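Local coordinates for mandelate racemase / muconate lactonizing enzyme family protein (Agrobacterium tumefaciens, PDB 4DXK) that probably works as a metal-dependent racemase or lyase of the mandelate racemase subgroup of the enolase superfamily, though its substrate is not established, at residues 102-105 with 109-112; 331-334 with 338-341; 359-364 with 369-374. One frame throughout, in Å; residues are numbered along the deposited sequence.

Contact 1. Residues 102-105 with 109-112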
loop_
_atom_site.group_PDB
_atom_site.type_symbol
_atom_site.label_atom_id
_atom_site.label_comp_id
_atom_site.label_asym_id
_atom_site.label_seq_id
_atom_site.Cartn_x
_atom_site.Cartn_y
_atom_site.Cartn_z
ATOM N N PRO A 102 0.545 -27.557 -38.207
ATOM C CA PRO A 102 1.700 -27.024 -37.473
ATOM C C PRO A 102 1.336 -26.636 -36.045
ATOM O O PRO A 102 0.191 -26.249 -35.780
ATOM C CB PRO A 102 2.057 -25.757 -38.262
ATOM C CG PRO A 102 1.426 -25.958 -39.629
ATOM C CD PRO A 102 0.149 -26.693 -39.329
ATOM N N ILE A 103 2.297 -26.717 -35.136
ATOM C CA ILE A 103 2.048 -26.282 -33.762
ATOM C C ILE A 103 1.472 -24.860 -33.676
ATOM O O ILE A 103 0.547 -24.621 -32.901
ATOM C CB ILE A 103 3.293 -26.466 -32.865
ATOM C CG1 ILE A 103 3.523 -27.959 -32.597
ATOM C CG2 ILE A 103 3.157 -25.703 -31.548
ATOM C CD1 ILE A 103 4.881 -28.278 -32.013
ATOM N N ALA A 104 1.980 -23.929 -34.482
ATOM C CA ALA A 104 1.481 -22.557 -34.410
ATOM C C ALA A 104 -0.025 -22.505 -34.650
ATOM O O ALA A 104 -0.729 -21.702 -34.049
ATOM C CB ALA A 104 2.207 -21.662 -35.395
ATOM N N GLN A 105 -0.526 -23.363 -35.532
ATOM C CA GLN A 105 -1.961 -23.422 -35.768
ATOM C C GLN A 105 -2.703 -23.918 -34.531
ATOM O O GLN A 105 -3.712 -23.339 -34.123
ATOM C CB GLN A 105 -2.297 -24.307 -36.968
ATOM C CG GLN A 105 -3.803 -24.386 -37.208
ATOM C CD GLN A 105 -4.403 -23.016 -37.480
ATOM O OE1 GLN A 105 -3.985 -22.331 -38.402
ATOM N NE2 GLN A 105 -5.369 -22.613 -36.669
ATOM N N GLY A 109 -3.392 -20.221 -34.223
ATOM C CA GLY A 109 -3.224 -19.709 -35.567
ATOM C C GLY A 109 -1.943 -18.938 -35.802
ATOM O O GLY A 109 -1.304 -18.476 -34.852
ATOM N N PHE A 110 -1.564 -18.801 -37.065
ATOM C CA PHE A 110 -0.415 -17.982 -37.442
ATOM C C PHE A 110 -0.805 -16.513 -37.418
ATOM O O PHE A 110 -1.289 -15.973 -38.424
ATOM C CB PHE A 110 0.055 -18.340 -38.851
ATOM C CG PHE A 110 0.763 -19.662 -38.948
ATOM C CD1 PHE A 110 0.046 -20.847 -39.101
ATOM C CD2 PHE A 110 2.149 -19.715 -38.935
ATOM C CE1 PHE A 110 0.706 -22.068 -39.217
ATOM C CE2 PHE A 110 2.820 -20.930 -39.038
ATOM C CZ PHE A 110 2.097 -22.112 -39.183
ATOM N N SER A 111 -0.580 -15.844 -36.295
ATOM C CA SER A 111 -0.880 -14.425 -36.208
ATOM C C SER A 111 0.061 -13.601 -37.078
ATOM O O SER A 111 -0.279 -12.493 -37.492
ATOM C CB SER A 111 -0.861 -13.977 -34.756
ATOM O OG SER A 111 -1.784 -14.754 -34.005
ATOM N N ARG A 112 1.234 -14.158 -37.355
ATOM C CA ARG A 112 2.177 -13.610 -38.326
ATOM C C ARG A 112 2.826 -14.814 -39.000
ATOM O O ARG A 112 2.815 -15.925 -38.457
ATOM C CB ARG A 112 3.224 -12.720 -37.633
ATOM C CG ARG A 112 3.985 -13.432 -36.508
ATOM C CD ARG A 112 4.891 -12.496 -35.697
ATOM N NE ARG A 112 4.127 -11.440 -35.045
ATOM C CZ ARG A 112 3.472 -11.582 -33.896
ATOM N NH1 ARG A 112 3.497 -12.731 -33.236
ATOM N NH2 ARG A 112 2.784 -10.559 -33.401
HETATM O O HOH W 1 -3.500 -19.674 -38.975
#

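Contact 2. Residues 331-334 with 338-341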
loop_
_atom_site.group_PDB
_atom_site.type_symbol
_atom_site.label_atom_id
_atom_site.label_comp_id
_atom_site.label_asym_id
_atom_site.label_seq_id
_atom_site.Cartn_x
_atom_site.Cartn_y
_atom_site.Cartn_z
ATOM N N HIS A 331 7.301 -21.412 -33.417
ATOM C CA HIS A 331 5.850 -21.649 -33.501
ATOM C C HIS A 331 5.093 -20.760 -32.509
ATOM O O HIS A 331 4.096 -20.124 -32.850
ATOM C CB HIS A 331 5.490 -23.115 -33.224
ATOM C CG HIS A 331 5.777 -24.043 -34.361
ATOM N ND1 HIS A 331 4.881 -24.272 -35.383
ATOM C CD2 HIS A 331 6.864 -24.803 -34.632
ATOM C CE1 HIS A 331 5.407 -25.132 -36.237
ATOM N NE2 HIS A 331 6.610 -25.472 -35.803
ATOM N N LEU A 332 5.557 -20.721 -31.266
ATOM C CA LEU A 332 4.934 -19.859 -30.263
ATOM C C LEU A 332 4.975 -18.385 -30.662
ATOM O O LEU A 332 3.978 -17.667 -30.531
ATOM C CB LEU A 332 5.606 -20.060 -28.915
ATOM C CG LEU A 332 5.125 -19.151 -27.778
ATOM C CD1 LEU A 332 3.646 -19.353 -27.466
ATOM C CD2 LEU A 332 5.979 -19.366 -26.534
ATOM N N SER A 333 6.109 -17.954 -31.193
ATOM C CA SER A 333 6.284 -16.571 -31.612
ATOM C C SER A 333 5.450 -16.190 -32.829
ATOM O O SER A 333 5.154 -15.019 -33.007
ATOM C CB SER A 333 7.759 -16.288 -31.881
ATOM O OG SER A 333 8.484 -16.285 -30.666
ATOM N N LEU A 334 5.091 -17.152 -33.678
ATOM C CA LEU A 334 4.217 -16.842 -34.805
ATOM C C LEU A 334 2.761 -16.772 -34.366
ATOM O O LEU A 334 1.950 -16.088 -34.985
ATOM C CB LEU A 334 4.383 -17.857 -35.940
ATOM C CG LEU A 334 5.785 -17.912 -36.552
ATOM C CD1 LEU A 334 5.764 -18.811 -37.773
ATOM C CD2 LEU A 334 6.335 -16.552 -36.922
ATOM N N ASN A 338 1.474 -10.997 -28.862
ATOM C CA ASN A 338 2.449 -10.139 -28.193
ATOM C C ASN A 338 3.886 -10.647 -28.276
ATOM O O ASN A 338 4.738 -10.156 -27.546
ATOM C CB ASN A 338 2.066 -9.899 -26.725
ATOM C CG ASN A 338 2.101 -11.163 -25.903
ATOM O OD1 ASN A 338 1.834 -12.249 -26.423
ATOM N ND2 ASN A 338 2.418 -11.037 -24.616
ATOM N N ALA A 339 4.181 -11.602 -29.159
ATOM C CA ALA A 339 5.586 -11.981 -29.361
ATOM C C ALA A 339 6.329 -10.839 -30.057
ATOM O O ALA A 339 5.898 -10.345 -31.102
ATOM C CB ALA A 339 5.705 -13.263 -30.163
ATOM N N LEU A 340 7.447 -10.427 -29.475
ATOM C CA LEU A 340 8.185 -9.252 -29.927
ATOM C C LEU A 340 9.298 -9.596 -30.902
ATOM O O LEU A 340 9.455 -8.967 -31.951
ATOM C CB LEU A 340 8.774 -8.550 -28.699
ATOM C CG LEU A 340 9.628 -7.309 -28.932
ATOM C CD1 LEU A 340 8.797 -6.174 -29.512
ATOM C CD2 LEU A 340 10.266 -6.874 -27.629
ATOM N N VAL A 341 10.123 -10.563 -30.512
ATOM C CA VAL A 341 11.242 -11.035 -31.315
ATOM C C VAL A 341 11.469 -12.496 -30.985
ATOM O O VAL A 341 11.084 -12.960 -29.907
ATOM C CB VAL A 341 12.555 -10.286 -30.992
ATOM C CG1 VAL A 341 12.599 -8.928 -31.670
ATOM C CG2 VAL A 341 12.750 -10.155 -29.479
#

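Contact 3. Residues 359-364 with 369-374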
loop_
_atom_site.group_PDB
_atom_site.type_symbol
_atom_site.label_atom_id
_atom_site.label_comp_id
_atom_site.label_asym_id
_atom_site.label_seq_id
_atom_site.Cartn_x
_atom_site.Cartn_y
_atom_site.Cartn_z
ATOM N N ALA A 359 15.050 -30.705 -40.615
ATOM C CA ALA A 359 14.716 -29.395 -41.157
ATOM C C ALA A 359 14.858 -28.374 -40.051
ATOM O O ALA A 359 14.798 -28.719 -38.871
ATOM C CB ALA A 359 13.297 -29.384 -41.707
ATOM N N LEU A 360 15.035 -27.117 -40.435
ATOM C CA LEU A 360 15.260 -26.038 -39.485
ATOM C C LEU A 360 14.389 -24.842 -39.810
ATOM O O LEU A 360 13.988 -24.662 -40.957
ATOM C CB LEU A 360 16.727 -25.600 -39.528
ATOM C CG LEU A 360 17.750 -26.573 -38.947
ATOM C CD1 LEU A 360 19.167 -26.143 -39.293
ATOM C CD2 LEU A 360 17.579 -26.671 -37.441
ATOM N N PRO A 361 14.109 -24.004 -38.803
ATOM C CA PRO A 361 13.496 -22.702 -39.082
ATOM C C PRO A 361 14.414 -21.949 -40.029
ATOM O O PRO A 361 15.631 -22.147 -39.991
ATOM C CB PRO A 361 13.492 -22.015 -37.715
ATOM C CG PRO A 361 13.574 -23.124 -36.722
ATOM C CD PRO A 361 14.386 -24.197 -37.371
ATOM N N GLU A 362 13.850 -21.113 -40.894
ATOM C CA GLU A 362 14.659 -20.354 -41.844
ATOM C C GLU A 362 14.666 -18.866 -41.524
ATOM O O GLU A 362 13.640 -18.298 -41.160
ATOM C CB GLU A 362 14.161 -20.576 -43.275
ATOM C CG GLU A 362 14.871 -19.728 -44.326
ATOM C CD GLU A 362 14.369 -19.998 -45.733
ATOM O OE1 GLU A 362 13.926 -21.135 -45.998
ATOM O OE2 GLU A 362 14.409 -19.073 -46.572
ATOM N N VAL A 363 15.834 -18.244 -41.653
ATOM C CA VAL A 363 15.966 -16.805 -41.472
ATOM C C VAL A 363 16.205 -16.157 -42.831
ATOM O O VAL A 363 17.076 -16.595 -43.584
ATOM C CB VAL A 363 17.126 -16.457 -40.522
ATOM C CG1 VAL A 363 17.304 -14.946 -40.424
ATOM C CG2 VAL A 363 16.893 -17.060 -39.148
ATOM N N LYS A 364 15.416 -15.136 -43.148
ATOM C CA LYS A 364 15.582 -14.370 -44.377
ATOM C C LYS A 364 15.368 -12.902 -44.057
ATOM O O LYS A 364 14.325 -12.533 -43.516
ATOM C CB LYS A 364 14.563 -14.799 -45.431
ATOM C CG LYS A 364 14.666 -13.999 -46.726
ATOM C CD LYS A 364 13.407 -14.101 -47.570
ATOM C CE LYS A 364 13.560 -13.290 -48.855
ATOM N NZ LYS A 364 12.366 -13.375 -49.742
ATOM N N THR A 369 11.045 -17.937 -39.619
ATOM C CA THR A 369 9.780 -18.658 -39.683
ATOM C C THR A 369 9.997 -20.147 -39.445
ATOM O O THR A 369 11.136 -20.615 -39.413
ATOM C CB THR A 369 9.053 -18.409 -41.017
ATOM O OG1 THR A 369 7.699 -18.869 -40.911
ATOM C CG2 THR A 369 9.755 -19.119 -42.165
ATOM N N VAL A 370 8.909 -20.891 -39.264
ATOM C CA VAL A 370 9.002 -22.321 -38.988
ATOM C C VAL A 370 9.298 -23.140 -40.245
ATOM O O VAL A 370 8.981 -22.721 -41.361
ATOM C CB VAL A 370 7.706 -22.854 -38.340
ATOM C CG1 VAL A 370 7.491 -22.201 -36.979
ATOM C CG2 VAL A 370 6.499 -22.612 -39.244
ATOM N N PRO A 371 9.921 -24.322 -40.081
ATOM C CA PRO A 371 9.961 -25.244 -41.216
ATOM C C PRO A 371 8.541 -25.723 -41.500
ATOM O O PRO A 371 7.702 -25.735 -40.601
ATOM C CB PRO A 371 10.823 -26.400 -40.705
ATOM C CG PRO A 371 10.662 -26.376 -39.233
ATOM C CD PRO A 371 10.449 -24.929 -38.846
ATOM N N PRO A 372 8.263 -26.112 -42.748
ATOM C CA PRO A 372 6.901 -26.532 -43.103
ATOM C C PRO A 372 6.532 -27.898 -42.528
ATOM O O PRO A 372 7.401 -28.724 -42.228
ATOM C CB PRO A 372 6.954 -26.614 -44.633
ATOM C CG PRO A 372 8.386 -26.954 -44.925
ATOM C CD PRO A 372 9.179 -26.173 -43.900
ATOM N N GLY A 373 5.234 -28.132 -42.376
ATOM C CA GLY A 373 4.758 -29.443 -41.989
ATOM C C GLY A 373 4.054 -29.485 -40.651
ATOM O O GLY A 373 3.991 -28.499 -39.912
ATOM N N ALA A 374 3.527 -30.658 -40.339
ATOM C CA ALA A 374 2.732 -30.862 -39.138
ATOM C C ALA A 374 3.611 -30.930 -37.892
ATOM O O ALA A 374 4.781 -31.329 -37.949
ATOM C CB ALA A 374 1.918 -32.131 -39.283
#

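Contact 1. Residues 102-105 with 109-112
Ala104 and Pro102 hold the aromatic ring of Phe110 from two directions, and this is the tightly packed part of the contact. The methyl of Ala104 stands over one face of the ring, its CB 3.8 Å from the centroid of the Phe110 ring and 14° off the normal, a CH-pi contact toward the rim; a residue this small lets the backbone of the short helix come close to the aromatic plane. Pro102 works at the rim instead, its CB lying 3.8 Å from Phe110 CZ. Proline suits the N-cap position, where its missing N-H costs the helix nothing. Phe110 CG lies anti to its own carbonyl carbon (chi1 -73°), which swings the ring back over the helix start.

Next to this packing, the backbone closes the turn: Gly109 N donates to Ala104 O (3.1 Å), using a lone pair in the carbonyl plane with an N-H...O angle of 142°. Glycine is needed here because its backbone angles would jam a side chain against the preceding carbonyl.

The Gln105 side is less tightly packed and is bridged by a water lying at the edge of the Phe110 ring. Gln105 extends from the helix and then bends at chi2, bringing its amide beside Gly109. The water donates to Gln105 OE1 (2.8 Å) and accepts from Phe110 N (2.9 Å), while Gln105 NE2 bonds Leu59 O of the second subunit, so the amide is held at both ends. This compact turn leads from helix 103-106 towards strand 115-118, within the enolase-superfamily architecture of capping domain and barrel.

Contact 2. Residues 331-334 with 338-341
Ser333 meets Ala339 without a ring or side-chain amide between them; the flat group at the join is the peptide of Ser333, whose O lies 3.4 Å from Ala339 CB. The imidazole of His331, on the same helix turn, is filled on both faces: Val370 CG1 stands over one, 3.4 Å from the ring centre, and the side chain of Ile103 lies across the other. Its two nitrogens are bonded along the rim. ND1 takes the N-H of Ala104, and NE2 bonds Leu376 O, consistent with the ring proton being on NE2.

The join itself is small and apolar. Ser333 CB and Ala339 CB are 4.0 Å apart, a spacing that suits two short side chains where the chain returns close beside its own helix. The hydroxyl of Ser333 is turned anti to its carbonyl carbon (chi1 -70°), which sets it beside its own backbone N, with Gln342 OE1 and, one turn back, Ser329 O as its hydrogen-bond partners. Ser333 O, beside the Ala339 methyl, is itself bonded to Arg112 NH1, so this buried carbonyl does not lack a polar partner.

Helix 323-335 thus has strand 115-118 next to it, with Ile115 touching both Ser333 and Ala339, and strand 315-317 beside that pair through Pro317 and Val315; helix 297-310 packs on Leu332 and Asn338, and the loop runs on into strand 342-343.

Contact 3. Residues 359-364 with 369-374
Glu362 and Thr369 form an antiparallel, hydrogen-bonded pair in a beta hairpin, with strands 362-364 and 367-369 as its arms. The hydrogen bonds come first. Thr369 N donates to Glu362 O (3.0 Å, N-H...O 155°), and Glu362 N donates to Thr369 O (3.1 Å) in a more bent bond of 139°. The Thr369 hydroxyl, anti to its backbone N (chi1 -167°), bonds Arg113 O. The side chains of Glu362 and Thr369 lie on the same face of the sheet, and in the conformer given the carboxylate of Glu362, at the end of an extended chain, leads away from the neighbouring strand, as suits a charged residue at an exposed place.

The apolar packing begins where the pairing stops. Pro361 and Pro371 lie side by side and point the same way, Pro361 CG being 4.2 Å from Pro371 CD. Having no N-H to offer, prolines fit a place where the ladder of bonds ends and rigid, extended chain continues. Ala359 CB adds a methyl 4.0 Å from Pro371 CB, and on its other partner, helix 323-335, Pro371 rests on Cys327.

Close contacts of carbons with carbonyl oxygens make a third group. Pro371 CB comes within 3.6 Å of Leu360 O. At the bridge, Thr369 O also has carbons of Pro361 beside it, while the methyl CG2 of Thr369 lies 4.1 Å from Glu362 O.

In the fold
Contacts 1 and 2 are buried, whereas contact 3 is only partly so, with Glu362 exposed. Helix 323-335 is the element common to all three: contact 2 lies on it, and contacts 1 and 3 press on it through Phe110 and Thr369, which both meet Leu334. Contact 1 also reaches contact 3 directly, Phe110 CE2 lying 4.1 Å from Val370 CG2. Their chemistry follows their places. Contact 1, at a subunit interface, mixes an aromatic face with a bridging water; contact 2, beside the barrel strands, is a small meeting of one alanine methyl with a serine CB and carbonyl, whose polar atoms are bonded elsewhere; contact 3 relies on strand pairing and prolines.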